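TodX (Pseudomonas putida, PDB 3BS0) carries toluene across the outer membrane as a beta-barrel transporter of the OmpP1/FadL family, a first step in aromatic hydrocarbon biodegradation. Local coordinates at residues Trp293-Asp298 and Ala336-Ala341; Asp56-Asp61 and Arg417-Gln422. All coordinates share one frame; numbering follows the deposited sequence.

Interaction 1. Residues Trp293-Asp298 and Ala336-Ala341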
loop_
_atom_site.group_PDB
_atom_site.type_symbol
_atom_site.label_atom_id
_atom_site.label_comp_id
_atom_site.label_asym_id
_atom_site.label_seq_id
_atom_site.Cartn_x
_atom_site.Cartn_y
_atom_site.Cartn_z
ATOM N N TRP A 293 -28.837 11.019 5.970
ATOM C CA TRP A 293 -28.240 10.302 4.859
ATOM C C TRP A 293 -27.358 11.241 4.036
ATOM O O TRP A 293 -27.797 12.322 3.635
ATOM C CB TRP A 293 -29.350 9.722 3.985
ATOM C CG TRP A 293 -28.865 8.739 2.987
ATOM C CD1 TRP A 293 -27.998 7.714 3.211
ATOM C CD2 TRP A 293 -29.244 8.653 1.610
ATOM N NE1 TRP A 293 -27.809 6.991 2.059
ATOM C CE2 TRP A 293 -28.564 7.544 1.059
ATOM C CE3 TRP A 293 -30.094 9.402 0.787
ATOM C CZ2 TRP A 293 -28.704 7.163 -0.281
ATOM C CZ3 TRP A 293 -30.232 9.022 -0.549
ATOM C CH2 TRP A 293 -29.540 7.910 -1.067
ATOM N N VAL A 294 -26.114 10.831 3.794
ATOM C CA VAL A 294 -25.179 11.641 3.014
ATOM C C VAL A 294 -24.537 10.762 1.955
ATOM O O VAL A 294 -24.289 9.576 2.193
ATOM C CB VAL A 294 -24.036 12.233 3.891
ATOM C CG1 VAL A 294 -23.219 13.223 3.074
ATOM C CG2 VAL A 294 -24.604 12.892 5.142
ATOM N N VAL A 295 -24.260 11.341 0.791
ATOM C CA VAL A 295 -23.634 10.594 -0.296
ATOM C C VAL A 295 -22.414 11.330 -0.851
ATOM O O VAL A 295 -22.432 12.544 -1.020
ATOM C CB VAL A 295 -24.645 10.323 -1.432
ATOM C CG1 VAL A 295 -23.972 9.574 -2.585
ATOM C CG2 VAL A 295 -25.803 9.509 -0.892
ATOM N N ALA A 296 -21.352 10.578 -1.122
ATOM C CA ALA A 296 -20.124 11.159 -1.644
ATOM C C ALA A 296 -19.621 10.454 -2.906
ATOM O O ALA A 296 -19.736 9.230 -3.035
ATOM C CB ALA A 296 -19.034 11.130 -0.565
ATOM N N ALA A 297 -19.056 11.252 -3.817
ATOM C CA ALA A 297 -18.491 10.783 -5.087
ATOM C C ALA A 297 -17.134 11.452 -5.281
ATOM O O ALA A 297 -16.995 12.661 -5.089
ATOM C CB ALA A 297 -19.409 11.137 -6.239
ATOM N N ASP A 298 -16.137 10.666 -5.677
ATOM C CA ASP A 298 -14.788 11.182 -5.848
ATOM C C ASP A 298 -14.129 10.604 -7.100
ATOM O O ASP A 298 -14.442 9.489 -7.517
ATOM C CB ASP A 298 -13.953 10.802 -4.621
ATOM C CG ASP A 298 -13.005 11.907 -4.178
ATOM O OD1 ASP A 298 -12.010 11.595 -3.482
ATOM O OD2 ASP A 298 -13.261 13.085 -4.506
ATOM N N ALA A 336 -12.566 6.054 -9.498
ATOM C CA ALA A 336 -13.899 6.633 -9.339
ATOM C C ALA A 336 -14.558 5.993 -8.119
ATOM O O ALA A 336 -14.785 4.782 -8.094
ATOM C CB ALA A 336 -14.735 6.381 -10.587
ATOM N N SER A 337 -14.875 6.811 -7.119
ATOM C CA SER A 337 -15.468 6.320 -5.882
ATOM C C SER A 337 -16.768 7.005 -5.451
ATOM O O SER A 337 -16.963 8.196 -5.669
ATOM C CB SER A 337 -14.435 6.448 -4.760
ATOM O OG SER A 337 -15.018 6.233 -3.490
ATOM N N ILE A 338 -17.653 6.228 -4.841
ATOM C CA ILE A 338 -18.922 6.732 -4.335
ATOM C C ILE A 338 -19.166 6.125 -2.950
ATOM O O ILE A 338 -18.880 4.941 -2.718
ATOM C CB ILE A 338 -20.109 6.363 -5.262
ATOM C CG1 ILE A 338 -21.421 6.834 -4.618
ATOM C CG2 ILE A 338 -20.131 4.856 -5.524
ATOM C CD1 ILE A 338 -22.677 6.400 -5.344
ATOM N N GLY A 339 -19.696 6.934 -2.031
ATOM C CA GLY A 339 -19.943 6.444 -0.686
ATOM C C GLY A 339 -21.202 6.935 0.003
ATOM O O GLY A 339 -21.646 8.068 -0.190
ATOM N N THR A 340 -21.765 6.068 0.834
ATOM C CA THR A 340 -22.982 6.382 1.562
ATOM C C THR A 340 -22.856 6.245 3.083
ATOM O O THR A 340 -22.199 5.323 3.596
ATOM C CB THR A 340 -24.153 5.499 1.056
ATOM O OG1 THR A 340 -24.937 6.251 0.128
ATOM C CG2 THR A 340 -25.037 5.021 2.214
ATOM N N ALA A 341 -23.498 7.183 3.781
ATOM C CA ALA A 341 -23.531 7.235 5.239
ATOM C C ALA A 341 -24.990 7.460 5.640
ATOM O O ALA A 341 -25.687 8.269 5.029
ATOM C CB ALA A 341 -22.666 8.376 5.737
#

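Interaction 2. Residues Asp56-Asp61 and Arg417-Gln422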
loop_
_atom_site.group_PDB
_atom_site.type_symbol
_atom_site.label_atom_id
_atom_site.label_comp_id
_atom_site.label_asym_id
_atom_site.label_seq_id
_atom_site.Cartn_x
_atom_site.Cartn_y
_atom_site.Cartn_z
ATOM N N ASP A 56 -5.855 -13.167 -0.387
ATOM C CA ASP A 56 -5.978 -14.516 -0.894
ATOM C C ASP A 56 -5.470 -14.611 -2.327
ATOM O O ASP A 56 -5.932 -13.910 -3.234
ATOM C CB ASP A 56 -7.410 -15.030 -0.798
ATOM C CG ASP A 56 -7.458 -16.541 -0.653
ATOM O OD1 ASP A 56 -6.753 -17.060 0.243
ATOM O OD2 ASP A 56 -8.187 -17.210 -1.417
ATOM N N ILE A 57 -4.497 -15.494 -2.509
ATOM C CA ILE A 57 -3.883 -15.694 -3.803
ATOM C C ILE A 57 -3.646 -17.157 -4.095
ATOM O O ILE A 57 -3.228 -17.919 -3.231
ATOM C CB ILE A 57 -2.526 -14.972 -3.879
ATOM C CG1 ILE A 57 -2.705 -13.494 -3.544
ATOM C CG2 ILE A 57 -1.929 -15.121 -5.260
ATOM C CD1 ILE A 57 -1.411 -12.694 -3.648
ATOM N N LYS A 58 -3.940 -17.543 -5.323
ATOM C CA LYS A 58 -3.708 -18.903 -5.778
ATOM C C LYS A 58 -3.002 -18.761 -7.132
ATOM O O LYS A 58 -3.433 -17.986 -8.005
ATOM C CB LYS A 58 -5.025 -19.666 -5.961
ATOM C CG LYS A 58 -5.132 -20.947 -5.169
ATOM C CD LYS A 58 -5.707 -20.662 -3.785
ATOM C CE LYS A 58 -6.039 -21.949 -3.009
ATOM N NZ LYS A 58 -7.069 -22.797 -3.693
ATOM N N VAL A 59 -1.899 -19.485 -7.276
ATOM C CA VAL A 59 -1.122 -19.483 -8.498
ATOM C C VAL A 59 -1.105 -20.938 -8.933
ATOM O O VAL A 59 -0.929 -21.841 -8.109
ATOM C CB VAL A 59 0.319 -18.971 -8.245
ATOM C CG1 VAL A 59 1.150 -19.045 -9.521
ATOM C CG2 VAL A 59 0.278 -17.528 -7.773
ATOM N N HIS A 60 -1.321 -21.169 -10.221
ATOM C CA HIS A 60 -1.332 -22.524 -10.733
ATOM C C HIS A 60 -0.270 -22.818 -11.763
ATOM O O HIS A 60 0.171 -21.951 -12.520
ATOM C CB HIS A 60 -2.700 -22.865 -11.317
ATOM C CG HIS A 60 -3.744 -23.125 -10.286
ATOM N ND1 HIS A 60 -3.817 -24.310 -9.587
ATOM C CD2 HIS A 60 -4.739 -22.342 -9.809
ATOM C CE1 HIS A 60 -4.813 -24.249 -8.723
ATOM N NE2 HIS A 60 -5.390 -23.064 -8.839
ATOM N N ASP A 61 0.081 -24.094 -11.792
ATOM C CA ASP A 61 1.089 -24.647 -12.669
ATOM C C ASP A 61 0.495 -25.141 -13.984
ATOM O O ASP A 61 -0.724 -25.153 -14.176
ATOM C CB ASP A 61 1.751 -25.821 -11.949
ATOM C CG ASP A 61 3.238 -25.776 -12.038
ATOM O OD1 ASP A 61 3.760 -24.684 -12.348
ATOM O OD2 ASP A 61 3.885 -26.815 -11.791
ATOM N N ARG A 417 -0.975 -19.065 -13.948
ATOM C CA ARG A 417 -2.262 -18.402 -13.870
ATOM C C ARG A 417 -2.464 -18.062 -12.410
ATOM O O ARG A 417 -2.123 -18.843 -11.536
ATOM C CB ARG A 417 -3.407 -19.246 -14.464
ATOM C CG ARG A 417 -3.684 -20.579 -13.853
ATOM C CD ARG A 417 -4.650 -21.359 -14.764
ATOM N NE ARG A 417 -4.926 -22.696 -14.239
ATOM C CZ ARG A 417 -5.822 -22.965 -13.297
ATOM N NH1 ARG A 417 -6.556 -21.998 -12.773
ATOM N NH2 ARG A 417 -5.951 -24.202 -12.854
ATOM N N GLN A 418 -2.976 -16.865 -12.161
ATOM C CA GLN A 418 -3.161 -16.382 -10.809
ATOM C C GLN A 418 -4.563 -15.866 -10.563
ATOM O O GLN A 418 -5.215 -15.340 -11.468
ATOM C CB GLN A 418 -2.160 -15.264 -10.533
ATOM C CG GLN A 418 -1.841 -15.010 -9.064
ATOM C CD GLN A 418 -0.740 -13.961 -8.888
ATOM O OE1 GLN A 418 -0.976 -12.755 -9.025
ATOM N NE2 GLN A 418 0.472 -14.424 -8.608
ATOM N N SER A 419 -5.018 -16.034 -9.324
ATOM C CA SER A 419 -6.337 -15.573 -8.898
ATOM C C SER A 419 -6.072 -14.820 -7.604
ATOM O O SER A 419 -5.461 -15.356 -6.676
ATOM C CB SER A 419 -7.276 -16.763 -8.679
ATOM O OG SER A 419 -6.640 -17.794 -7.943
ATOM N N HIS A 420 -6.542 -13.584 -7.532
ATOM C CA HIS A 420 -6.247 -12.760 -6.367
ATOM C C HIS A 420 -7.355 -11.823 -5.874
ATOM O O HIS A 420 -7.858 -10.982 -6.625
ATOM C CB HIS A 420 -4.951 -11.988 -6.706
ATOM C CG HIS A 420 -4.672 -10.821 -5.827
ATOM N ND1 HIS A 420 -4.852 -10.853 -4.463
ATOM C CD2 HIS A 420 -4.192 -9.592 -6.117
ATOM C CE1 HIS A 420 -4.499 -9.690 -3.948
ATOM N NE2 HIS A 420 -4.092 -8.907 -4.931
ATOM N N SER A 421 -7.722 -11.977 -4.604
ATOM C CA SER A 421 -8.750 -11.137 -3.983
ATOM C C SER A 421 -8.196 -10.606 -2.665
ATOM O O SER A 421 -7.159 -11.077 -2.192
ATOM C CB SER A 421 -10.041 -11.935 -3.727
ATOM O OG SER A 421 -9.951 -12.751 -2.572
ATOM N N GLN A 422 -8.881 -9.643 -2.062
ATOM C CA GLN A 422 -8.384 -9.073 -0.817
ATOM C C GLN A 422 -9.425 -8.356 0.032
ATOM O O GLN A 422 -10.165 -7.534 -0.478
ATOM C CB GLN A 422 -7.265 -8.097 -1.142
ATOM C CG GLN A 422 -6.500 -7.612 0.046
ATOM C CD GLN A 422 -5.811 -6.288 -0.221
ATOM O OE1 GLN A 422 -6.451 -5.223 -0.224
ATOM N NE2 GLN A 422 -4.503 -6.344 -0.461
#

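Interaction 1. Residues Trp293-Asp298 and Ala336-Ala341
Val294 and Ala341 face each other as a hydrogen-bonded pair between antiparallel strands, with Val294 N 2.9 Å from Ala341 O and a return bond from Ala341 N to Val294 O. The same two-way exchange recurs at Ala296 with Gly339 and at Asp298 with Ser337, so six backbone bonds tie 293-298 to 336-341. In the last pair, Ser337 N donates to Asp298 O at 2.7 Å with a nearly straight N-H...O angle of 176°. The side chains of these two residues do not bond each other: Asp298 OD2 pairs with Ser21 OG and Ser337 OG with Gly17 O, so these two polar atoms are satisfied by the N-terminal segment. Thr19 touches Ala296 and Ser337 there, while Ala341 meets Met16.

The other face carries Val295, Ala297, Ile338 and Thr340 and is mainly apolar. Trp293 turns its CG away from its own backbone N (chi1 -168°), which swings the indole across to the neighbouring strand. There Thr340 CG2 meets the ring edge, near its plane, 3.4 Å from Trp293 NE1. Val295 CG2 takes a different approach, lying 3.8 Å above one face of the same ring and displaced toward its rim. That branch also reaches Thr340 OG1, at 3.5 Å, while the other branch, Val295 CG1, reaches diagonally across to Ile338 CG1, 4.3 Å away. The ring of Phe289 meets that of Trp293 as well.

Small residues beside the N-terminal segment and apolar ones on the opposite, probably lipid-facing surface are what is expected of neighbouring strands in a FadL-type barrel, whose wall encloses the N-terminal hatch.

Interaction 2. Residues Asp56-Asp61 and Arg417-Gln422
His60 and Arg417 meet as an offset stack, the guanidinium lying flat on the imidazole with centres 4.1 Å apart and planes only 12° from parallel. Arg417 holds CG between its backbone N and carbonyl carbon (chi1 60°), then runs extended to NE; this carries the chain over His60, with Arg417 CG 3.6 Å from His60 CB and NH2 over one ring face. Both side chains also touch a crystal neighbour, which may influence the pose.

On the same face Ser419 OG rests 3.2 Å from Lys58 CB, while the lysine chain bends away to a salt bridge with Glu66. Asp56 likewise looks outside the pair, to Arg401 and Ser70.

Backbone bonds at Asp56-Ser421, Lys58-Ser419 and His60-Arg417 set the antiparallel register, the one from Arg417 N to His60 O being weak. Since 44-60 and 417-433 are the first and last long strands, this pairing is the seam that closes the FadL-type barrel.

The opposite face is buried. Gln418 places CG opposite its backbone N (chi1 -158°) and stretches on, so the chain passes over two aliphatic neighbours: its CG is 3.8 Å from Ile57 CG2, and its NE2 is 3.2 Å from Val59 CG2. With an alanine in place of Gln418, CG and the amide are gone, and the CG2 methyls of Ile57 and Val59 would probably lose the side chain packed on them, opening a gap there. Ile57 directs its other branch toward His420, CG1 lying 3.5 Å from His420 ND1 and CD1 sitting over the imidazole face. In the plane of that ring, at its edge, His420 ND1 gives a weak bond to Asp56 O at 3.5 Å, an acceptor already engaged by Ser421 N at 3.0 Å.

Both contacts are antiparallel strand pairings in the same barrel wall, each partly buried, yet they join different strands, their centres about 31 Å apart and their nearest atoms about 15 Å apart. Interaction 1 pairs segments 38 residues apart at their closest ends; interaction 2 brings together strands from near the two ends of the chain, and encloses interaction 1 within the loop it closes. Chemistry follows place. In 293-298 with 336-341, the more buried face is mostly small, with two polar side chains, beside the N-terminal segment, and the opposite one, probably outward, largely apolar. In 56-61 with 417-422, the buried face mixes aliphatic groups with glutamine and histidine, while charged side chains, a histidine and serines occupy the more exposed one.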